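Local coordinates for protein NAD-dependent aldehyde dehydrogenase (Burkholderia multivorans, PDB 5UJU) that probably oxidises aldehydes to carboxylic acids with NAD as the cofactor, at residues S347-T352 and G399-D404; G405-I410 and R435-L440. One frame throughout, in Å; residues are numbered along the deposited sequence.

Contact 1: S347-T352 and G399-D404. With NA (sodium ion), chain C.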
ATOM      1  N   SER A 347     -10.668   0.720  32.734  1.00 27.03           N
ATOM      2  CA  SER A 347      -9.688   1.566  33.422  1.00 27.72           C
ATOM      3  C   SER A 347      -8.824   2.348  32.437  1.00 28.47           C
ATOM      4  O   SER A 347      -7.617   2.513  32.635  1.00 25.47           O
ATOM      5  CB  SER A 347      -8.809   0.759  34.382  1.00 26.05           C
ATOM      6  OG  SER A 347      -9.578   0.119  35.389  1.00 28.13           O
ATOM      7  N   GLY A 348      -9.459   2.860  31.384  1.00 31.04           N
ATOM      8  CA  GLY A 348      -8.772   3.686  30.402  1.00 27.18           C
ATOM      9  C   GLY A 348      -7.700   2.980  29.608  1.00 36.37           C
ATOM     10  O   GLY A 348      -6.883   3.645  28.962  1.00 33.87           O
ATOM     11  N   GLN A 349      -7.691   1.641  29.616  1.00 32.60           N
ATOM     12  CA  GLN A 349      -6.686   0.850  28.922  1.00 27.56           C
ATOM     13  C   GLN A 349      -7.103   0.492  27.495  1.00 31.60           C
ATOM     14  O   GLN A 349      -6.571  -0.466  26.917  1.00 31.17           O
ATOM     15  CB  GLN A 349      -6.364  -0.419  29.728  1.00 29.68           C
ATOM     16  CG  GLN A 349      -5.746  -0.123  31.110  1.00 29.07           C
ATOM     17  CD  GLN A 349      -5.685  -1.339  32.032  1.00 32.08           C
ATOM     18  OE1 GLN A 349      -4.601  -1.775  32.419  1.00 30.37           O
ATOM     19  NE2 GLN A 349      -6.855  -1.871  32.414  1.00 27.83           N
ATOM     20  N   MET A 350      -8.019   1.249  26.911  1.00 35.03           N
ATOM     21  CA  MET A 350      -8.380   1.084  25.514  1.00 37.66           C
ATOM     22  C   MET A 350      -7.612   2.105  24.692  1.00 34.94           C
ATOM     23  O   MET A 350      -7.403   3.239  25.136  1.00 35.68           O
ATOM     24  CB  MET A 350      -9.882   1.260  25.314  1.00 32.73           C
ATOM     25  CG  MET A 350     -10.669   0.388  26.227  1.00 37.33           C
ATOM     26  SD  MET A 350     -12.423   0.617  25.999  1.00 45.40           S
ATOM     27  CE  MET A 350     -12.648  -0.175  24.397  1.00 39.19           C
ATOM     28  N   CYS A 351      -7.158   1.690  23.507  1.00 33.37           N
ATOM     29  CA  CYS A 351      -6.415   2.609  22.655  1.00 35.55           C
ATOM     30  C   CYS A 351      -7.280   3.779  22.181  1.00 34.52           C
ATOM     31  O   CYS A 351      -6.738   4.788  21.716  1.00 32.54           O
ATOM     32  CB  CYS A 351      -5.832   1.860  21.454  1.00 36.42           C
ATOM     33  SG  CYS A 351      -7.051   0.984  20.478  1.00 42.01           S
ATOM     34  N   THR A 352      -8.603   3.669  22.303  1.00 27.63           N
ATOM     35  CA  THR A 352      -9.533   4.698  21.864  1.00 33.86           C
ATOM     36  C   THR A 352     -10.043   5.573  23.006  1.00 34.19           C
ATOM     37  O   THR A 352     -10.863   6.457  22.763  1.00 36.20           O
ATOM     38  CB  THR A 352     -10.721   4.044  21.179  1.00 30.97           C
ATOM     39  OG1 THR A 352     -11.217   3.036  22.055  1.00 32.86           O
ATOM     40  CG2 THR A 352     -10.311   3.395  19.850  1.00 24.73           C
ATOM     41  N   GLY A 399     -12.821  -3.430  35.177  1.00 29.09           N
ATOM     42  CA  GLY A 399     -11.894  -4.530  34.959  1.00 26.57           C
ATOM     43  C   GLY A 399     -10.682  -4.391  35.859  1.00 29.90           C
ATOM     44  O   GLY A 399     -10.725  -3.752  36.919  1.00 26.99           O
ATOM     45  N   ALA A 400      -9.565  -4.950  35.409  1.00 22.81           N
ATOM     46  CA  ALA A 400      -8.353  -4.982  36.207  1.00 26.81           C
ATOM     47  C   ALA A 400      -7.226  -4.283  35.463  1.00 28.63           C
ATOM     48  O   ALA A 400      -7.232  -4.180  34.235  1.00 32.02           O
ATOM     49  CB  ALA A 400      -7.942  -6.428  36.551  1.00 29.57           C
ATOM     50  N   ILE A 401      -6.252  -3.809  36.227  1.00 26.84           N
ATOM     51  CA  ILE A 401      -5.088  -3.122  35.675  1.00 30.36           C
ATOM     52  C   ILE A 401      -4.099  -4.157  35.140  1.00 34.87           C
ATOM     53  O   ILE A 401      -3.749  -5.116  35.837  1.00 31.37           O
ATOM     54  CB  ILE A 401      -4.445  -2.234  36.752  1.00 26.91           C
ATOM     55  CG1 ILE A 401      -5.436  -1.171  37.250  1.00 28.74           C
ATOM     56  CG2 ILE A 401      -3.186  -1.612  36.246  1.00 25.52           C
ATOM     57  CD1 ILE A 401      -5.796  -0.141  36.207  1.00 30.24           C
ATOM     58  N   GLN A 402      -3.618  -3.952  33.907  1.00 29.15           N
ATOM     59  CA  GLN A 402      -2.940  -5.045  33.206  1.00 36.76           C
ATOM     60  C   GLN A 402      -1.597  -5.402  33.848  1.00 42.54           C
ATOM     61  O   GLN A 402      -1.211  -6.577  33.872  1.00 39.34           O
ATOM     62  CB  GLN A 402      -2.751  -4.687  31.727  1.00 42.56           C
ATOM     63  CG  GLN A 402      -2.563  -5.905  30.792  1.00 48.25           C
ATOM     64  CD  GLN A 402      -1.137  -6.445  30.759  1.00 53.26           C
ATOM     65  OE1 GLN A 402      -0.171  -5.700  30.910  1.00 50.67           O
ATOM     66  NE2 GLN A 402      -1.006  -7.757  30.564  1.00 58.69           N
ATOM     67  N   ASN A 403      -0.866  -4.415  34.360  1.00 36.51           N
ATOM     68  CA  ASN A 403       0.473  -4.664  34.881  1.00 35.43           C
ATOM     69  C   ASN A 403       0.821  -3.592  35.903  1.00 37.66           C
ATOM     70  O   ASN A 403       0.155  -2.555  36.000  1.00 36.37           O
ATOM     71  CB  ASN A 403       1.506  -4.709  33.753  1.00 32.77           C
ATOM     72  CG  ASN A 403       1.509  -3.450  32.936  1.00 43.80           C
ATOM     73  OD1 ASN A 403       2.043  -2.415  33.353  1.00 43.20           O
ATOM     74  ND2 ASN A 403       0.890  -3.519  31.761  1.00 45.87           N
ATOM     75  N   ASP A 404       1.877  -3.858  36.675  1.00 35.77           N
ATOM     76  CA  ASP A 404       2.261  -2.935  37.735  1.00 46.50           C
ATOM     77  C   ASP A 404       2.859  -1.637  37.205  1.00 49.03           C
ATOM     78  O   ASP A 404       2.966  -0.674  37.975  1.00 47.76           O
ATOM     79  CB  ASP A 404       3.265  -3.609  38.668  1.00 57.08           C
ATOM     80  CG  ASP A 404       2.700  -4.838  39.340  1.00 68.36           C
ATOM     81  OD1 ASP A 404       1.576  -4.751  39.886  1.00 69.80           O
ATOM     82  OD2 ASP A 404       3.382  -5.889  39.323  1.00 76.30           O
TER
HETATM   83 NA    NA C 601      -6.261   6.298  29.049  1.00 38.50          NA
HETATM   84  O   HOH W   1      -9.021  -1.521  37.683  1.00 27.65           O
HETATM   85  O   HOH W   2      -4.359   4.640  28.485  1.00 41.70           O
HETATM   86  O   HOH W   3      -4.688   8.210  29.407  1.00 35.15           O
HETATM   87  O   HOH W   4      -6.666   7.244  26.658  1.00 50.15           O
HETATM   88  O   HOH W   5      -8.094   8.024  30.130  1.00 28.11           O
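The side-chain amide of Gln349 reads the backbone of the loop 399-404 with both of its ends. Gln349 OE1 accepts the backbone N-H of Gln402 at 2.8 Å, in its carbonyl plane and on a lone pair, while Gln349 NE2 gives an almost straight bond (170°) to Ala400 O at 3.0 Å. Ala400 O lies in the Gln349 amide plane, although the donor stands tilted from the carbonyl plane of Ala400. Beyond CG the Gln349 chain runs extended (chi2 168°), which carries the amide to the loop 399-404, and the two bonds bracket Ile401 and fix the amide's rotation. NE2 also bonds Tyr346 O.

Ile401 CD1 packs against Ser347 CB at 3.6 Å. Water 1 donates to Ser347 OG and to Gly399 O, each at 2.9 Å, and Ser347 OG also bonds Ile398 O, next to Gly399, where positive phi marks the end of helix 391-398. Further along, Asn403 ND2 donates to Gln402 OE1, and Asn403 N-caps the following helix.

One residue before Gln349, Gly348 O binds the sodium ion at 2.7 Å, together with four waters and Gly458 O. The sequence Gly348-Cys351 matches the Gly-Gln-x-Cys motif that carries the active-site cysteine in aldehyde dehydrogenases, so this loop probably borders the active site. Paired with peptide groups on a buried interface, the Gln349 amide has both its oxygen and its nitrogen satisfied without any charged partner.

Contact 2: G405-I410 and R435-L440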
ATOM      1  N   GLY A 405       3.192  -1.564  35.911  1.00 45.03           N
ATOM      2  CA  GLY A 405       3.699  -0.316  35.363  1.00 45.00           C
ATOM      3  C   GLY A 405       2.619   0.741  35.229  1.00 49.60           C
ATOM      4  O   GLY A 405       2.904   1.941  35.311  1.00 51.20           O
ATOM      5  N   VAL A 406       1.363   0.316  35.062  1.00 42.33           N
ATOM      6  CA  VAL A 406       0.261   1.272  35.022  1.00 40.87           C
ATOM      7  C   VAL A 406       0.063   1.887  36.405  1.00 40.52           C
ATOM      8  O   VAL A 406      -0.181   3.091  36.541  1.00 42.14           O
ATOM      9  CB  VAL A 406      -1.023   0.590  34.512  1.00 37.79           C
ATOM     10  CG1 VAL A 406      -2.219   1.537  34.625  1.00 37.34           C
ATOM     11  CG2 VAL A 406      -0.841   0.085  33.088  1.00 44.64           C
ATOM     12  N   THR A 407       0.164   1.063  37.450  1.00 42.59           N
ATOM     13  CA  THR A 407       0.073   1.560  38.818  1.00 45.82           C
ATOM     14  C   THR A 407       1.134   2.620  39.096  1.00 45.92           C
ATOM     15  O   THR A 407       0.862   3.622  39.768  1.00 45.05           O
ATOM     16  CB  THR A 407       0.206   0.393  39.796  1.00 52.80           C
ATOM     17  OG1 THR A 407      -0.917  -0.482  39.635  1.00 54.12           O
ATOM     18  CG2 THR A 407       0.235   0.904  41.224  1.00 54.69           C
ATOM     19  N   ALA A 408       2.359   2.408  38.603  1.00 45.92           N
ATOM     20  CA  ALA A 408       3.416   3.396  38.812  1.00 48.40           C
ATOM     21  C   ALA A 408       3.103   4.707  38.103  1.00 47.74           C
ATOM     22  O   ALA A 408       3.361   5.792  38.642  1.00 46.86           O
ATOM     23  CB  ALA A 408       4.758   2.845  38.329  1.00 44.12           C
ATOM     24  N   ARG A 409       2.530   4.629  36.900  1.00 45.87           N
ATOM     25  CA  ARG A 409       2.243   5.835  36.140  1.00 40.24           C
ATOM     26  C   ARG A 409       1.098   6.632  36.756  1.00 39.00           C
ATOM     27  O   ARG A 409       1.091   7.865  36.666  1.00 37.84           O
ATOM     28  CB  ARG A 409       1.937   5.472  34.691  1.00 44.04           C
ATOM     29  CG  ARG A 409       1.740   6.673  33.775  1.00 53.84           C
ATOM     30  CD  ARG A 409       1.518   6.245  32.324  1.00 67.00           C
ATOM     31  NE  ARG A 409       2.611   5.428  31.798  1.00 75.44           N
ATOM     32  CZ  ARG A 409       2.572   4.103  31.670  1.00 74.52           C
ATOM     33  NH1 ARG A 409       1.481   3.422  32.019  1.00 65.99           N
ATOM     34  NH2 ARG A 409       3.627   3.460  31.183  1.00 75.92           N
ATOM     35  N   ILE A 410       0.120   5.951  37.360  1.00 37.27           N
ATOM     36  CA  ILE A 410      -0.933   6.642  38.104  1.00 37.51           C
ATOM     37  C   ILE A 410      -0.313   7.508  39.188  1.00 42.48           C
ATOM     38  O   ILE A 410      -0.694   8.669  39.376  1.00 43.99           O
ATOM     39  CB  ILE A 410      -1.938   5.633  38.695  1.00 38.13           C
ATOM     40  CG1 ILE A 410      -2.736   4.943  37.588  1.00 41.03           C
ATOM     41  CG2 ILE A 410      -2.910   6.315  39.647  1.00 39.59           C
ATOM     42  CD1 ILE A 410      -3.565   3.755  38.073  1.00 41.84           C
ATOM     43  N   ARG A 435      -5.814  -6.802  40.767  1.00 30.10           N
ATOM     44  CA  ARG A 435      -5.206  -5.472  40.724  1.00 31.59           C
ATOM     45  C   ARG A 435      -6.237  -4.516  40.124  1.00 33.04           C
ATOM     46  O   ARG A 435      -6.436  -4.488  38.907  1.00 33.19           O
ATOM     47  CB  ARG A 435      -3.915  -5.503  39.902  1.00 29.96           C
ATOM     48  CG  ARG A 435      -3.120  -4.198  39.882  1.00 33.32           C
ATOM     49  CD  ARG A 435      -2.090  -4.214  38.749  1.00 38.12           C
ATOM     50  NE  ARG A 435      -1.085  -5.244  38.953  1.00 41.06           N
ATOM     51  CZ  ARG A 435      -0.913  -6.302  38.165  1.00 37.73           C
ATOM     52  NH1 ARG A 435      -1.676  -6.484  37.099  1.00 33.88           N
ATOM     53  NH2 ARG A 435       0.028  -7.188  38.456  1.00 41.93           N
ATOM     54  N   VAL A 436      -6.917  -3.749  40.978  1.00 23.97           N
ATOM     55  CA  VAL A 436      -8.020  -2.894  40.546  1.00 27.53           C
ATOM     56  C   VAL A 436      -7.743  -1.483  41.054  1.00 28.98           C
ATOM     57  O   VAL A 436      -7.492  -1.297  42.250  1.00 27.63           O
ATOM     58  CB  VAL A 436      -9.379  -3.398  41.072  1.00 28.89           C
ATOM     59  CG1 VAL A 436     -10.543  -2.537  40.534  1.00 25.91           C
ATOM     60  CG2 VAL A 436      -9.607  -4.864  40.749  1.00 26.58           C
ATOM     61  N   ARG A 437      -7.831  -0.492  40.155  1.00 26.61           N
ATOM     62  CA  ARG A 437      -7.599   0.912  40.476  1.00 36.40           C
ATOM     63  C   ARG A 437      -8.624   1.788  39.766  1.00 31.51           C
ATOM     64  O   ARG A 437      -8.896   1.587  38.580  1.00 31.97           O
ATOM     65  CB  ARG A 437      -6.202   1.370  40.024  1.00 34.69           C
ATOM     66  CG  ARG A 437      -5.037   0.590  40.558  1.00 36.55           C
ATOM     67  CD  ARG A 437      -4.890   0.803  42.043  1.00 32.85           C
ATOM     68  NE  ARG A 437      -3.578   0.383  42.537  1.00 35.45           N
ATOM     69  CZ  ARG A 437      -3.316  -0.824  43.019  1.00 42.53           C
ATOM     70  NH1 ARG A 437      -4.278  -1.739  43.062  1.00 46.35           N
ATOM     71  NH2 ARG A 437      -2.097  -1.116  43.457  1.00 42.81           N
ATOM     72  N   THR A 438      -9.160   2.785  40.480  1.00 33.23           N
ATOM     73  CA  THR A 438     -10.156   3.697  39.915  1.00 29.97           C
ATOM     74  C   THR A 438      -9.468   4.827  39.153  1.00 29.70           C
ATOM     75  O   THR A 438      -8.271   5.059  39.332  1.00 27.50           O
ATOM     76  CB  THR A 438     -11.052   4.266  41.023  1.00 32.70           C
ATOM     77  OG1 THR A 438     -10.273   5.018  41.968  1.00 27.95           O
ATOM     78  CG2 THR A 438     -11.766   3.134  41.744  1.00 32.89           C
ATOM     79  N   PRO A 439     -10.196   5.551  38.295  1.00 30.42           N
ATOM     80  CA  PRO A 439      -9.538   6.571  37.471  1.00 30.11           C
ATOM     81  C   PRO A 439      -9.026   7.764  38.269  1.00 33.68           C
ATOM     82  O   PRO A 439      -9.605   8.187  39.278  1.00 28.63           O
ATOM     83  CB  PRO A 439     -10.638   7.003  36.494  1.00 31.03           C
ATOM     84  CG  PRO A 439     -11.587   5.840  36.445  1.00 23.94           C
ATOM     85  CD  PRO A 439     -11.578   5.294  37.835  1.00 25.13           C
ATOM     86  N   LEU A 440      -7.913   8.306  37.783  1.00 33.78           N
ATOM     87  CA  LEU A 440      -7.343   9.555  38.264  1.00 33.99           C
ATOM     88  C   LEU A 440      -7.731  10.668  37.300  1.00 39.01           C
ATOM     89  O   LEU A 440      -7.481  10.563  36.093  1.00 32.75           O
ATOM     90  CB  LEU A 440      -5.821   9.452  38.362  1.00 27.87           C
ATOM     91  CG  LEU A 440      -5.066  10.748  38.696  1.00 28.02           C
ATOM     92  CD1 LEU A 440      -5.349  11.203  40.133  1.00 32.77           C
ATOM     93  CD2 LEU A 440      -3.597  10.529  38.482  1.00 30.71           C
TER
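Thr407 and Ile410, one helical turn apart on helix 404-414, face the loop that enters strand 440-445. In the aldehyde dehydrogenase fold of this chain that strand belongs to a seven-stranded sheet, next to the outermost strand 418-421. No hydrogen bond crosses between the two segments; side chains laid against one another make the contact.

Arg437 folds back at chi2 (-68°), which brings its guanidinium beside the helix, with Thr407 OG1 over one face of that group. The threonine methyl CG2 approaches Arg437 NH2 to 3.8 Å, and OG1 stands 4.0 Å from Arg437 NE, so both branches of Thr407 meet the flat group without bonding to it. OG1 is buried here with no hydrogen-bonding partner in the model. Arg437 NH1 turns back to its own segment in a weak bond to Val436 O.

From the Arg435 side, the methylene CD lies 4.0 Å from Thr407 OG1, while the polar end goes elsewhere: NH1 bonds Ile401 O of the preceding loop and NE makes a salt bridge with Asp404 at the helix start. The arginine therefore gives Thr407 its aliphatic portion.

One turn on, Ile410 reaches the base of the Arg437 side chain with its terminal methyl, CD1 lying 4.1 Å from Arg437 CB. The other branch, CG2, comes to 4.4 Å from Leu440 CD2, a loose apolar touch. Leu440 starts the strand and also packs on Ala413 and Arg414 of the same helix. It leaves the backbone facing the helix, and a chi1 of 173°, which puts CG opposite the backbone N, sets CD2 against Ile410 O at 3.6 Å.

How the contacts relate
Contact 1 is wholly buried and nearer the centre of the chain; contact 2 lies farther out and is only partly buried. They follow each other along the chain: the loop 399-404 delivers the helix that contact 2 packs on, and their centres are 8 Å apart. Arg435 is shared by both, its backbone joining them through a probable hydrogen bond from Ile401 N to Arg435 O at 2.8 Å. Loop meets loop through amide and water-mediated hydrogen bonds beside a metal in contact 1, whereas helix meets strand approach through methyls and arginine side chains in contact 2.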